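PDB 6EHE: OmpT protein from Vibrio cholerae serotype O1, which probably forms a passive diffusion pore across the outer membrane, as a 16-stranded beta-barrel porin with a loop folded into its channel. Local coordinates for residues Ala138-Ala143 against Gly161-Lys166; Phe168-Asn173 against Ile182-Thr187; Tyr209-Asp214 against Ile222-Ile227; Lys80-Ser85 against Ser108-Asp113. All coordinates share one frame; numbering follows the deposited sequence.

In the fold
Contacts 1, 2 and 3 each join neighbouring antiparallel strands of the barrel wall, and contact 4 lies within the loop between strands 74-78 and 115-121, folded inside the barrel. Contacts 1 and 2 share strand 154-175 and are tied by Arg164 and Asp185; contact 2 meets contact 3 through a backbone bond from Asp214 to Thr187. Contact 2 is the surface one, bulged and strongly twisted, with aliphatic side chains and lysines. Contacts 1 and 3 are partly buried and rich in amides and carboxylates. Contact 4, its centre about 8 Å from the centre of the chain, adds an aromatic-aliphatic overlap, and its His112 and Asp113 bind Gln140 and Lys139 of contact 1.

Contact 1 (Ala138-Ala143 against Gly161-Lys166); sequences AKQELA and GQNRDK. With C8E ((hydroxyethyloxy)tri(ethyloxy)octane), chain E; C8E ((hydroxyethyloxy)tri(ethyloxy)octane), chain I.
Gln140 and Asp165 make the shortest polar contact between Ala138-Ala143 and Gly161-Lys166: Gln140 NE2 donates to Asp165 OD2 at 2.7 Å, reaching it from above the carboxylate plane. The other end of the same amide accepts a nearly straight bond (168°) from Asn163 ND2 to Gln140 OE1, 3.0 Å long, which lies in the amide plane of Asn163 but well above the carbonyl plane of Gln140. The second N-H of Asn163 goes to the backbone, Asn163 ND2 to Glu141 O at 2.9 Å. Arg164 N binds Glu141 O too, from the opposite face of its plane. With CG anti to the backbone N (chi1 175°), Asn163 is swung toward the facing strand, where both bonds become possible. Paired backbone bonds join Glu141 with Arg164 and Ala143 with Gln162 in this hairpin of the barrel wall.

Glu141 and Arg164 run alongside each other, and Glu141 OE2 rests against Arg164 CD at 3.5 Å. The guanidinium itself turns to Asp185 on strand 178-199, while a long salt bridge of 3.8 Å links Glu141 OE1 to Lys166 NZ. Beside the amides, Leu142 CD1 covers Asn163 CB at 3.5 Å. At the far end Ala143 CB touches C10 of the C8E of chain E at 3.7 Å.

Two amides and a carboxylate thus form a continuous polar chain. Because each amide is gripped by more than one partner, the rotation of the buried Asn163 and of Gln140, whose NE2 also reaches Leu107 O, is fixed.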
loop_
_atom_site.group_PDB
_atom_site.type_symbol
_atom_site.label_atom_id
_atom_site.label_comp_id
_atom_site.label_asym_id
_atom_site.label_seq_id
_atom_site.Cartn_x
_atom_site.Cartn_y
_atom_site.Cartn_z
ATOM N N ALA A 138 9.783 17.222 9.561
ATOM C CA ALA A 138 9.578 15.826 9.903
ATOM C C ALA A 138 8.491 15.212 9.040
ATOM O O ALA A 138 8.701 14.165 8.413
ATOM C CB ALA A 138 9.207 15.697 11.380
ATOM N N LYS A 139 7.333 15.859 8.979
ATOM C CA LYS A 139 6.281 15.400 8.086
ATOM C C LYS A 139 6.661 15.728 6.643
ATOM O O LYS A 139 7.079 16.846 6.323
ATOM C CB LYS A 139 4.935 16.025 8.452
ATOM C CG LYS A 139 4.569 15.925 9.934
ATOM C CD LYS A 139 3.822 14.662 10.279
ATOM C CE LYS A 139 3.770 14.445 11.802
ATOM N NZ LYS A 139 4.626 13.286 12.283
ATOM N N GLN A 140 6.557 14.728 5.785
ATOM C CA GLN A 140 6.821 14.887 4.380
ATOM C C GLN A 140 5.701 15.694 3.738
ATOM O O GLN A 140 4.668 15.967 4.351
ATOM C CB GLN A 140 6.936 13.516 3.717
ATOM C CG GLN A 140 7.884 12.508 4.390
ATOM C CD GLN A 140 7.800 11.114 3.719
ATOM O OE1 GLN A 140 6.794 10.789 3.070
ATOM N NE2 GLN A 140 8.852 10.301 3.863
ATOM N N GLU A 141 5.926 16.096 2.492
ATOM C CA GLU A 141 4.892 16.688 1.666
ATOM C C GLU A 141 4.205 15.570 0.899
ATOM O O GLU A 141 4.860 14.650 0.416
ATOM C CB GLU A 141 5.470 17.714 0.677
ATOM C CG GLU A 141 5.742 19.111 1.248
ATOM C CD GLU A 141 6.930 19.844 0.576
ATOM O OE1 GLU A 141 7.778 20.415 1.316
ATOM O OE2 GLU A 141 7.013 19.849 -0.678
ATOM N N LEU A 142 2.886 15.662 0.770
ATOM C CA LEU A 142 2.160 14.687 -0.021
ATOM C C LEU A 142 0.969 15.349 -0.680
ATOM O O LEU A 142 0.232 16.085 -0.037
ATOM C CB LEU A 142 1.671 13.533 0.842
ATOM C CG LEU A 142 1.028 12.431 0.035
ATOM C CD1 LEU A 142 2.116 11.579 -0.639
ATOM C CD2 LEU A 142 0.159 11.603 0.957
ATOM N N ALA A 143 0.742 15.031 -1.937
ATOM C CA ALA A 143 -0.452 15.526 -2.595
ATOM C C ALA A 143 -0.854 14.467 -3.599
ATOM O O ALA A 143 -0.023 14.056 -4.413
ATOM C CB ALA A 143 -0.211 16.877 -3.293
ATOM N N GLY A 161 0.337 11.459 -7.892
ATOM C CA GLY A 161 0.643 12.578 -7.026
ATOM C C GLY A 161 2.130 12.682 -6.780
ATOM O O GLY A 161 2.947 12.204 -7.574
ATOM N N GLN A 162 2.464 13.296 -5.657
ATOM C CA GLN A 162 3.847 13.674 -5.433
ATOM C C GLN A 162 4.091 13.747 -3.948
ATOM O O GLN A 162 3.270 14.295 -3.211
ATOM C CB GLN A 162 4.159 15.019 -6.094
ATOM C CG GLN A 162 5.433 15.677 -5.623
ATOM C CD GLN A 162 5.659 17.005 -6.325
ATOM O OE1 GLN A 162 5.686 17.045 -7.551
ATOM N NE2 GLN A 162 5.800 18.095 -5.556
ATOM N N ASN A 163 5.265 13.267 -3.546
ATOM C CA ASN A 163 5.614 12.972 -2.164
ATOM C C ASN A 163 7.061 13.407 -1.974
ATOM O O ASN A 163 7.953 12.919 -2.670
ATOM C CB ASN A 163 5.428 11.461 -1.908
ATOM C CG ASN A 163 5.884 10.998 -0.526
ATOM O OD1 ASN A 163 6.363 9.877 -0.394
ATOM N ND2 ASN A 163 5.704 11.825 0.507
ATOM N N ARG A 164 7.305 14.331 -1.064
ATOM C CA ARG A 164 8.642 14.865 -0.868
ATOM C C ARG A 164 9.092 14.629 0.563
ATOM O O ARG A 164 8.364 14.951 1.507
ATOM C CB ARG A 164 8.695 16.356 -1.197
ATOM C CG ARG A 164 10.115 16.930 -1.236
ATOM C CD ARG A 164 10.097 18.433 -1.517
ATOM N NE ARG A 164 11.452 18.958 -1.533
ATOM C CZ ARG A 164 11.752 20.241 -1.632
ATOM N NH1 ARG A 164 10.790 21.138 -1.745
ATOM N NH2 ARG A 164 13.022 20.619 -1.626
ATOM N N ASP A 165 10.283 14.059 0.720
ATOM C CA ASP A 165 10.926 13.949 2.025
ATOM C C ASP A 165 12.209 14.755 1.954
ATOM O O ASP A 165 13.118 14.409 1.197
ATOM C CB ASP A 165 11.210 12.495 2.402
ATOM C CG ASP A 165 11.575 12.326 3.880
ATOM O OD1 ASP A 165 12.117 13.293 4.487
ATOM O OD2 ASP A 165 11.328 11.222 4.430
ATOM N N LYS A 166 12.271 15.826 2.729
ATOM C CA LYS A 166 13.413 16.729 2.738
ATOM C C LYS A 166 14.593 16.179 3.531
ATOM O O LYS A 166 15.670 16.783 3.508
ATOM C CB LYS A 166 12.995 18.100 3.291
ATOM C CG LYS A 166 12.112 18.911 2.328
ATOM C CD LYS A 166 11.797 20.288 2.898
ATOM C CE LYS A 166 10.962 21.117 1.949
ATOM N NZ LYS A 166 10.687 22.468 2.524
HETATM C C1 C8E E . -8.130 17.505 0.001
HETATM C C2 C8E E . -7.685 17.334 -1.459
HETATM C C3 C8E E . -6.416 18.121 -1.804
HETATM C C4 C8E E . -5.532 17.333 -2.782
HETATM C C5 C8E E . -4.743 18.190 -3.775
HETATM C C6 C8E E . -3.923 17.236 -4.637
HETATM C C7 C8E E . -3.872 17.643 -6.111
HETATM C C8 C8E E . -3.422 16.470 -6.980
HETATM O O9 C8E E . -2.202 16.715 -7.653
HETATM C C10 C8E E . -1.068 16.438 -6.859
HETATM C C11 C8E E . 0.156 16.316 -7.763
HETATM O O12 C8E E . 0.868 17.535 -7.805
HETATM C C1 C8E I . 5.900 10.989 -13.051
HETATM C C2 C8E I . 4.560 10.856 -13.769
HETATM C C3 C8E I . 3.939 12.226 -14.060
HETATM C C4 C8E I . 3.791 13.046 -12.777
HETATM C C5 C8E I . 2.326 13.396 -12.474
HETATM C C6 C8E I . 1.999 13.327 -10.971
HETATM C C7 C8E I . 0.623 13.933 -10.656
HETATM C C8 C8E I . -0.486 13.298 -11.503
HETATM O O9 C8E I . -1.647 13.081 -10.706
HETATM C C10 C8E I . -2.799 13.836 -11.048
#

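Contact 2 (Phe168-Asn173 against Ile182-Thr187); sequences FKVGSN and IKADVT
Val170 and Gly171 both face Ile182 in a classic beta bulge, which interrupts the hairpin of barrel strands 154-175 and 178-199. The backbone bonds follow this change of register. Ahead of it Phe168 and Ala184 exchange two regular bonds, with Ala184 N to Phe168 O at 2.8 Å. Within the bulge the donors and acceptors are split: Val170 N binds Ile182 O at 2.9 Å, whereas Ile182 N goes to Gly171 O at 2.7 Å, from above the carbonyl plane. Gly171 has a phi of 160°, a backbone shape that glycine tolerates because it has no CB to jam against the preceding carbonyl oxygen. The short strand segments lie at 131° between their directions, far from a straight antiparallel pair.

Apolar contacts gather around Ile182, on the surface of the protein. Val170 meets it at about a right angle, CG2 against CG2 at 3.8 Å, while Val170 CG1 leans on Ala184 CB. With Ile182 CG1 anti to its carbonyl carbon (chi1 -50°), that branch lies against the Ser172 backbone and reaches Asn173 CB at 3.8 Å. At the other end Phe168 turns its ring away from the pairing strand and packs on Leu107.

Lys169 and Lys183 lie on the other face. Lys169 carries its amine to Asp181, with which it forms a salt bridge. The bent chain of Lys183 passes the facing backbone, its CD 4.0 Å from Lys169 N, before its end leads away.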
loop_
_atom_site.group_PDB
_atom_site.type_symbol
_atom_site.label_atom_id
_atom_site.label_comp_id
_atom_site.label_asym_id
_atom_site.label_seq_id
_atom_site.Cartn_x
_atom_site.Cartn_y
_atom_site.Cartn_z
ATOM N N PHE A 168 15.366 12.303 3.901
ATOM C CA PHE A 168 15.140 10.876 3.732
ATOM C C PHE A 168 16.454 10.130 3.892
ATOM O O PHE A 168 17.460 10.531 3.301
ATOM C CB PHE A 168 14.564 10.619 2.340
ATOM C CG PHE A 168 14.211 9.196 2.081
ATOM C CD1 PHE A 168 13.111 8.619 2.709
ATOM C CD2 PHE A 168 14.942 8.450 1.186
ATOM C CE1 PHE A 168 12.768 7.321 2.454
ATOM C CE2 PHE A 168 14.611 7.155 0.927
ATOM C CZ PHE A 168 13.514 6.580 1.556
ATOM N N LYS A 169 16.440 9.028 4.654
ATOM C CA LYS A 169 17.657 8.263 4.918
ATOM C C LYS A 169 17.994 7.432 3.690
ATOM O O LYS A 169 17.245 6.519 3.334
ATOM C CB LYS A 169 17.486 7.371 6.142
ATOM C CG LYS A 169 18.804 6.796 6.673
ATOM C CD LYS A 169 18.629 5.437 7.325
ATOM C CE LYS A 169 19.978 4.777 7.603
ATOM N NZ LYS A 169 20.693 5.405 8.757
ATOM N N VAL A 170 19.109 7.746 3.030
ATOM C CA VAL A 170 19.570 6.978 1.879
ATOM C C VAL A 170 20.815 6.174 2.178
ATOM O O VAL A 170 21.324 5.490 1.273
ATOM C CB VAL A 170 19.834 7.880 0.662
ATOM C CG1 VAL A 170 18.523 8.476 0.120
ATOM C CG2 VAL A 170 20.873 8.948 1.022
ATOM N N GLY A 171 21.350 6.251 3.389
ATOM C CA GLY A 171 22.534 5.476 3.697
ATOM C C GLY A 171 23.248 6.049 4.903
ATOM O O GLY A 171 22.684 6.817 5.667
ATOM N N SER A 172 24.509 5.669 5.032
ATOM C CA SER A 172 25.239 5.872 6.270
ATOM C C SER A 172 26.649 6.348 5.971
ATOM O O SER A 172 27.260 5.958 4.973
ATOM C CB SER A 172 25.290 4.588 7.088
ATOM O OG SER A 172 26.215 4.740 8.142
ATOM N N ASN A 173 27.173 7.161 6.873
ATOM C CA ASN A 173 28.454 7.827 6.685
ATOM C C ASN A 173 29.347 7.604 7.894
ATOM O O ASN A 173 28.942 7.911 9.018
ATOM C CB ASN A 173 28.228 9.314 6.496
ATOM C CG ASN A 173 29.355 9.966 5.799
ATOM O OD1 ASN A 173 29.403 9.982 4.574
ATOM N ND2 ASN A 173 30.289 10.510 6.564
ATOM N N ILE A 182 23.166 9.416 6.160
ATOM C CA ILE A 182 23.071 10.299 5.002
ATOM C C ILE A 182 21.596 10.532 4.691
ATOM O O ILE A 182 20.859 9.590 4.373
ATOM C CB ILE A 182 23.787 9.715 3.783
ATOM C CG1 ILE A 182 25.200 9.270 4.131
ATOM C CG2 ILE A 182 23.827 10.741 2.688
ATOM C CD1 ILE A 182 25.925 8.775 2.918
ATOM N N LYS A 183 21.169 11.784 4.793
ATOM C CA LYS A 183 19.836 12.217 4.407
ATOM C C LYS A 183 19.902 12.950 3.072
ATOM O O LYS A 183 20.841 13.705 2.815
ATOM C CB LYS A 183 19.238 13.142 5.469
ATOM C CG LYS A 183 19.287 12.597 6.911
ATOM C CD LYS A 183 18.229 11.529 7.150
ATOM C CE LYS A 183 18.104 11.153 8.643
ATOM N NZ LYS A 183 17.697 12.311 9.497
ATOM N N ALA A 184 18.910 12.719 2.221
ATOM C CA ALA A 184 18.756 13.465 0.984
ATOM C C ALA A 184 17.345 14.046 0.903
ATOM O O ALA A 184 16.405 13.529 1.505
ATOM C CB ALA A 184 19.042 12.568 -0.225
ATOM N N ASP A 185 17.209 15.138 0.171
ATOM C CA ASP A 185 15.915 15.733 -0.143
ATOM C C ASP A 185 15.433 15.102 -1.447
ATOM O O ASP A 185 15.964 15.399 -2.515
ATOM C CB ASP A 185 16.072 17.247 -0.258
ATOM C CG ASP A 185 14.771 17.978 -0.608
ATOM O OD1 ASP A 185 14.736 19.227 -0.484
ATOM O OD2 ASP A 185 13.794 17.322 -1.022
ATOM N N VAL A 186 14.436 14.220 -1.364
ATOM C CA VAL A 186 13.973 13.434 -2.505
ATOM C C VAL A 186 12.500 13.721 -2.747
ATOM O O VAL A 186 11.720 13.857 -1.799
ATOM C CB VAL A 186 14.186 11.928 -2.277
ATOM C CG1 VAL A 186 14.086 11.172 -3.576
ATOM C CG2 VAL A 186 15.526 11.691 -1.659
ATOM N N THR A 187 12.123 13.829 -4.019
ATOM C CA THR A 187 10.727 13.910 -4.435
ATOM C C THR A 187 10.407 12.696 -5.301
ATOM O O THR A 187 11.155 12.373 -6.230
ATOM C CB THR A 187 10.440 15.205 -5.201
ATOM O OG1 THR A 187 10.662 16.328 -4.341
ATOM C CG2 THR A 187 8.981 15.241 -5.677
#

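Contact 3 (Tyr209-Asp214 against Ile222-Ile227); sequences YNAELD and IDEDAI
Tyr209-Asp214 and Ile222-Ile227 run antiparallel at 166°, forming a regular beta hairpin of the porin barrel in which Tyr209 with Ala226, Ala211 with Glu224, and Leu213 with Ile222 are hydrogen-bonded pairs. The bonds are even in length. Leu213 N lies 2.8 Å from Ile222 O, among the shortest. The longest, from Ala211 N to Glu224 O, is 3.0 Å.

Side chains of the hydrogen-bonded pairs share one face. Glu224 stretches across it with an extended chain, CG anti to the carbonyl carbon (chi1 -45°), and lays its carboxylate over the neighbouring strand. Its OE1 touches Ala211 CB at 3.5 Å, and its OE2 comes 3.7 Å from Leu213 CD1. The polar end is claimed by Arg103, of the loop that folds into the barrel, through a salt bridge. Tyr209 leads its ring away from Ala226 toward the same loop, packing on Leu102, Arg103 and Tyr104, while its hydroxyl is hydrogen-bonded to that of Tyr146. This face therefore joins the wall to the inner loop.

The reverse face carries the non-hydrogen-bonded pairs and is acidic. Glu212 and Asp223 point the same way, with Glu212 OE2 3.6 Å from Asp223 OD1, a proximity that would be expected to favour proton uptake by one of them. Asn210, which touches a bound C8E, lies alongside Asp225 in similar fashion, but here the meeting is attractive. Asn210 ND2 donates to Asp225 OD1 over 3.2 Å, a bent bond (135°) that arrives from above the carboxylate plane.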
loop_
_atom_site.group_PDB
_atom_site.type_symbol
_atom_site.label_atom_id
_atom_site.label_comp_id
_atom_site.label_asym_id
_atom_site.label_seq_id
_atom_site.Cartn_x
_atom_site.Cartn_y
_atom_site.Cartn_z
ATOM N N TYR A 209 2.495 1.820 -13.671
ATOM C CA TYR A 209 2.934 2.902 -12.808
ATOM C C TYR A 209 4.157 3.562 -13.417
ATOM O O TYR A 209 5.026 2.887 -13.959
ATOM C CB TYR A 209 3.289 2.419 -11.369
ATOM C CG TYR A 209 2.328 2.861 -10.290
ATOM C CD1 TYR A 209 2.518 4.063 -9.630
ATOM C CD2 TYR A 209 1.271 2.065 -9.895
ATOM C CE1 TYR A 209 1.649 4.485 -8.651
ATOM C CE2 TYR A 209 0.423 2.465 -8.893
ATOM C CZ TYR A 209 0.608 3.693 -8.287
ATOM O OH TYR A 209 -0.206 4.171 -7.290
ATOM N N ASN A 210 4.236 4.872 -13.294
ATOM C CA ASN A 210 5.424 5.610 -13.658
ATOM C C ASN A 210 5.792 6.457 -12.469
ATOM O O ASN A 210 4.907 6.971 -11.785
ATOM C CB ASN A 210 5.217 6.505 -14.885
ATOM C CG ASN A 210 6.427 7.416 -15.154
ATOM O OD1 ASN A 210 6.354 8.635 -14.995
ATOM N ND2 ASN A 210 7.549 6.814 -15.560
ATOM N N ALA A 211 7.092 6.586 -12.217
ATOM C CA ALA A 211 7.549 7.433 -11.123
ATOM C C ALA A 211 8.902 8.047 -11.461
ATOM O O ALA A 211 9.647 7.569 -12.313
ATOM C CB ALA A 211 7.643 6.654 -9.800
ATOM N N GLU A 212 9.214 9.103 -10.746
ATOM C CA GLU A 212 10.457 9.816 -10.902
ATOM C C GLU A 212 10.898 10.209 -9.507
ATOM O O GLU A 212 10.144 10.847 -8.765
ATOM C CB GLU A 212 10.296 11.052 -11.794
ATOM C CG GLU A 212 11.627 11.729 -12.103
ATOM C CD GLU A 212 11.463 13.113 -12.664
ATOM O OE1 GLU A 212 10.997 14.008 -11.926
ATOM O OE2 GLU A 212 11.793 13.283 -13.852
ATOM N N LEU A 213 12.096 9.790 -9.148
ATOM C CA LEU A 213 12.744 10.196 -7.920
ATOM C C LEU A 213 13.774 11.257 -8.279
ATOM O O LEU A 213 14.693 10.994 -9.053
ATOM C CB LEU A 213 13.378 8.977 -7.259
ATOM C CG LEU A 213 12.338 7.893 -6.961
ATOM C CD1 LEU A 213 12.874 6.467 -7.114
ATOM C CD2 LEU A 213 11.757 8.107 -5.542
ATOM N N ASP A 214 13.595 12.450 -7.736
ATOM C CA ASP A 214 14.338 13.653 -8.085
ATOM C C ASP A 214 14.957 14.191 -6.799
ATOM O O ASP A 214 14.233 14.642 -5.909
ATOM C CB ASP A 214 13.384 14.683 -8.702
ATOM C CG ASP A 214 14.074 15.637 -9.627
ATOM O OD1 ASP A 214 15.301 15.784 -9.498
ATOM O OD2 ASP A 214 13.396 16.224 -10.499
ATOM N N ILE A 222 15.949 9.553 -11.151
ATOM C CA ILE A 222 15.664 8.163 -11.473
ATOM C C ILE A 222 14.233 8.065 -11.976
ATOM O O ILE A 222 13.303 8.501 -11.294
ATOM C CB ILE A 222 15.895 7.261 -10.256
ATOM C CG1 ILE A 222 17.373 7.291 -9.912
ATOM C CG2 ILE A 222 15.414 5.839 -10.497
ATOM C CD1 ILE A 222 17.694 6.552 -8.678
ATOM N N ASP A 223 14.062 7.539 -13.184
ATOM C CA ASP A 223 12.742 7.272 -13.735
ATOM C C ASP A 223 12.450 5.788 -13.584
ATOM O O ASP A 223 13.352 4.965 -13.712
ATOM C CB ASP A 223 12.671 7.668 -15.211
ATOM C CG ASP A 223 13.109 9.092 -15.453
ATOM O OD1 ASP A 223 12.296 10.011 -15.241
ATOM O OD2 ASP A 223 14.288 9.288 -15.834
ATOM N N GLU A 224 11.198 5.451 -13.307
ATOM C CA GLU A 224 10.780 4.074 -13.074
ATOM C C GLU A 224 9.536 3.815 -13.894
ATOM O O GLU A 224 8.601 4.621 -13.873
ATOM C CB GLU A 224 10.448 3.808 -11.608
ATOM C CG GLU A 224 11.425 4.349 -10.596
ATOM C CD GLU A 224 11.076 3.887 -9.190
ATOM O OE1 GLU A 224 9.956 4.188 -8.721
ATOM O OE2 GLU A 224 11.894 3.178 -8.560
ATOM N N ASP A 225 9.518 2.698 -14.599
ATOM C CA ASP A 225 8.321 2.272 -15.297
ATOM C C ASP A 225 8.026 0.867 -14.838
ATOM O O ASP A 225 8.926 0.023 -14.803
ATOM C CB ASP A 225 8.497 2.331 -16.810
ATOM C CG ASP A 225 8.582 3.734 -17.306
ATOM O OD1 ASP A 225 7.504 4.332 -17.546
ATOM O OD2 ASP A 225 9.721 4.255 -17.395
ATOM N N ALA A 226 6.775 0.618 -14.481
ATOM C CA ALA A 226 6.425 -0.623 -13.826
ATOM C C ALA A 226 5.120 -1.116 -14.393
ATOM O O ALA A 226 4.180 -0.338 -14.586
ATOM C CB ALA A 226 6.274 -0.425 -12.315
ATOM N N ILE A 227 5.051 -2.412 -14.610
ATOM C CA ILE A 227 3.811 -3.060 -14.987
ATOM C C ILE A 227 3.581 -4.236 -14.055
ATOM O O ILE A 227 4.522 -4.958 -13.698
ATOM C CB ILE A 227 3.839 -3.518 -16.458
ATOM C CG1 ILE A 227 2.539 -4.244 -16.818
ATOM C CG2 ILE A 227 5.082 -4.380 -16.723
ATOM C CD1 ILE A 227 2.460 -4.661 -18.263
#

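Contact 4 (Lys80-Ser85 against Ser108-Asp113); sequences KQWTTS and SDALHD
Trp82 lays one face of its indole over Leu111 CD1, which sits 4.0 Å from the centroid of the six-membered ring in a CH-pi contact displaced toward the rim. The pair belongs to a short two-stranded antiparallel sheet inside the inward-folded third loop that constricts the channel in general porins. At the ring edge, in its plane, lies Ala110 O, 3.2 Å from Trp82 CE3. Leu111 CG stands anti to the backbone N (chi1 -157°), which carries its branches toward the facing segment. Leu111 CD1 also presses on the backbone, 3.3 Å from Gln81 O. Its other branch, CD2, meets Lys80 CE at 3.6 Å.

Lys80 is fully extended and runs beside Asp113, pointing the same way. The salt bridge between Lys80 NZ and Asp113 OD1 is long, 3.9 Å, and each group has a second partner: the amine binds Val62 O, and Asp113 OD2 pairs with Lys139.

Gln81 and His112 exchange backbone bonds, His112 N to Gln81 O being nearly straight at 173°. The imidazole turns away from Gln81, and its NE2 is hydrogen-bonded to Gln140 O, joining the sheet to the segment that leads into strand 141-151.

Beyond Trp82 one segment enters a helix and the other comes out of a tight turn, still joined by Thr83 N to Ala110 O at 2.9 Å. Ser108 to Leu111 form a type I' turn, in which Ser108 OG accepts from Ala110 N as an ST turn. Thr83 occupies the N-cap of helix 84-88, where its OG1 is bonded to Asp86 N and donates to Ser85 OG at 2.8 Å.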
loop_
_atom_site.group_PDB
_atom_site.type_symbol
_atom_site.label_atom_id
_atom_site.label_comp_id
_atom_site.label_asym_id
_atom_site.label_seq_id
_atom_site.Cartn_x
_atom_site.Cartn_y
_atom_site.Cartn_z
ATOM N N LYS A 80 -3.485 10.583 11.156
ATOM C CA LYS A 80 -2.480 9.626 10.709
ATOM C C LYS A 80 -3.188 8.491 9.986
ATOM O O LYS A 80 -4.019 7.793 10.588
ATOM C CB LYS A 80 -1.681 9.091 11.899
ATOM C CG LYS A 80 -0.630 8.072 11.518
ATOM C CD LYS A 80 0.119 7.559 12.761
ATOM C CE LYS A 80 1.162 6.552 12.380
ATOM N NZ LYS A 80 2.046 6.194 13.511
ATOM N N GLN A 81 -2.873 8.323 8.698
ATOM C CA GLN A 81 -3.670 7.528 7.780
ATOM C C GLN A 81 -2.781 6.922 6.707
ATOM O O GLN A 81 -1.710 7.445 6.390
ATOM C CB GLN A 81 -4.750 8.365 7.090
ATOM C CG GLN A 81 -5.618 9.205 8.003
ATOM C CD GLN A 81 -6.570 10.095 7.238
ATOM O OE1 GLN A 81 -7.568 9.633 6.693
ATOM N NE2 GLN A 81 -6.280 11.383 7.211
ATOM N N TRP A 82 -3.245 5.808 6.143
ATOM C CA TRP A 82 -2.666 5.338 4.895
ATOM C C TRP A 82 -2.908 6.370 3.803
ATOM O O TRP A 82 -3.877 7.134 3.846
ATOM C CB TRP A 82 -3.271 4.004 4.484
ATOM C CG TRP A 82 -3.212 2.987 5.560
ATOM C CD1 TRP A 82 -4.253 2.524 6.329
ATOM C CD2 TRP A 82 -2.043 2.304 6.008
ATOM N NE1 TRP A 82 -3.790 1.577 7.221
ATOM C CE2 TRP A 82 -2.438 1.428 7.041
ATOM C CE3 TRP A 82 -0.699 2.344 5.629
ATOM C CZ2 TRP A 82 -1.537 0.608 7.699
ATOM C CZ3 TRP A 82 0.203 1.518 6.288
ATOM C CH2 TRP A 82 -0.224 0.670 7.319
ATOM N N THR A 83 -2.012 6.404 2.824
ATOM C CA THR A 83 -2.175 7.336 1.728
ATOM C C THR A 83 -3.358 6.931 0.852
ATOM O O THR A 83 -3.722 5.760 0.762
ATOM C CB THR A 83 -0.909 7.395 0.877
ATOM O OG1 THR A 83 -0.683 6.107 0.294
ATOM C CG2 THR A 83 0.313 7.840 1.700
ATOM N N THR A 84 -3.957 7.927 0.191
ATOM C CA THR A 84 -4.945 7.656 -0.843
ATOM C C THR A 84 -4.399 6.675 -1.859
ATOM O O THR A 84 -5.121 5.784 -2.325
ATOM C CB THR A 84 -5.339 8.950 -1.561
ATOM O OG1 THR A 84 -5.788 9.927 -0.614
ATOM C CG2 THR A 84 -6.432 8.662 -2.539
ATOM N N SER A 85 -3.123 6.834 -2.235
ATOM C CA SER A 85 -2.527 5.912 -3.204
ATOM C C SER A 85 -2.503 4.501 -2.666
ATOM O O SER A 85 -2.591 3.538 -3.438
ATOM C CB SER A 85 -1.106 6.353 -3.571
ATOM O OG SER A 85 -0.355 6.703 -2.418
ATOM N N SER A 108 7.149 7.185 1.212
ATOM C CA SER A 108 6.133 7.384 2.228
ATOM C C SER A 108 5.854 6.120 3.025
ATOM O O SER A 108 5.365 6.220 4.152
ATOM C CB SER A 108 4.839 7.903 1.577
ATOM O OG SER A 108 4.134 6.873 0.897
ATOM N N ASP A 109 6.192 4.950 2.480
ATOM C CA ASP A 109 5.790 3.645 3.020
ATOM C C ASP A 109 4.279 3.591 3.260
ATOM O O ASP A 109 3.803 2.931 4.180
ATOM C CB ASP A 109 6.575 3.291 4.289
ATOM C CG ASP A 109 8.080 3.207 4.037
ATOM O OD1 ASP A 109 8.513 2.467 3.124
ATOM O OD2 ASP A 109 8.840 3.916 4.731
ATOM N N ALA A 110 3.522 4.284 2.413
ATOM C CA ALA A 110 2.063 4.255 2.372
ATOM C C ALA A 110 1.417 4.944 3.564
ATOM O O ALA A 110 0.215 4.764 3.791
ATOM C CB ALA A 110 1.518 2.827 2.249
ATOM N N LEU A 111 2.165 5.766 4.307
ATOM C CA LEU A 111 1.674 6.367 5.540
ATOM C C LEU A 111 2.076 7.833 5.598
ATOM O O LEU A 111 3.192 8.181 5.211
ATOM C CB LEU A 111 2.245 5.639 6.758
ATOM C CG LEU A 111 1.448 5.773 8.053
ATOM C CD1 LEU A 111 0.086 5.124 7.876
ATOM C CD2 LEU A 111 2.174 5.132 9.205
ATOM N N HIS A 112 1.170 8.685 6.089
ATOM C CA HIS A 112 1.499 10.052 6.446
ATOM C C HIS A 112 0.748 10.414 7.715
ATOM O O HIS A 112 -0.472 10.228 7.785
ATOM C CB HIS A 112 1.151 11.029 5.325
ATOM C CG HIS A 112 1.657 12.412 5.560
ATOM N ND1 HIS A 112 1.214 13.199 6.602
ATOM C CD2 HIS A 112 2.584 13.146 4.897
ATOM C CE1 HIS A 112 1.843 14.363 6.566
ATOM N NE2 HIS A 112 2.676 14.358 5.537
ATOM N N ASP A 113 1.472 10.955 8.703
ATOM C CA ASP A 113 0.932 11.119 10.048
ATOM C C ASP A 113 -0.075 12.245 10.164
ATOM O O ASP A 113 -0.723 12.352 11.203
ATOM C CB ASP A 113 2.051 11.380 11.045
ATOM C CG ASP A 113 3.002 10.207 11.177
ATOM O OD1 ASP A 113 2.608 9.068 10.861
ATOM O OD2 ASP A 113 4.155 10.424 11.605
#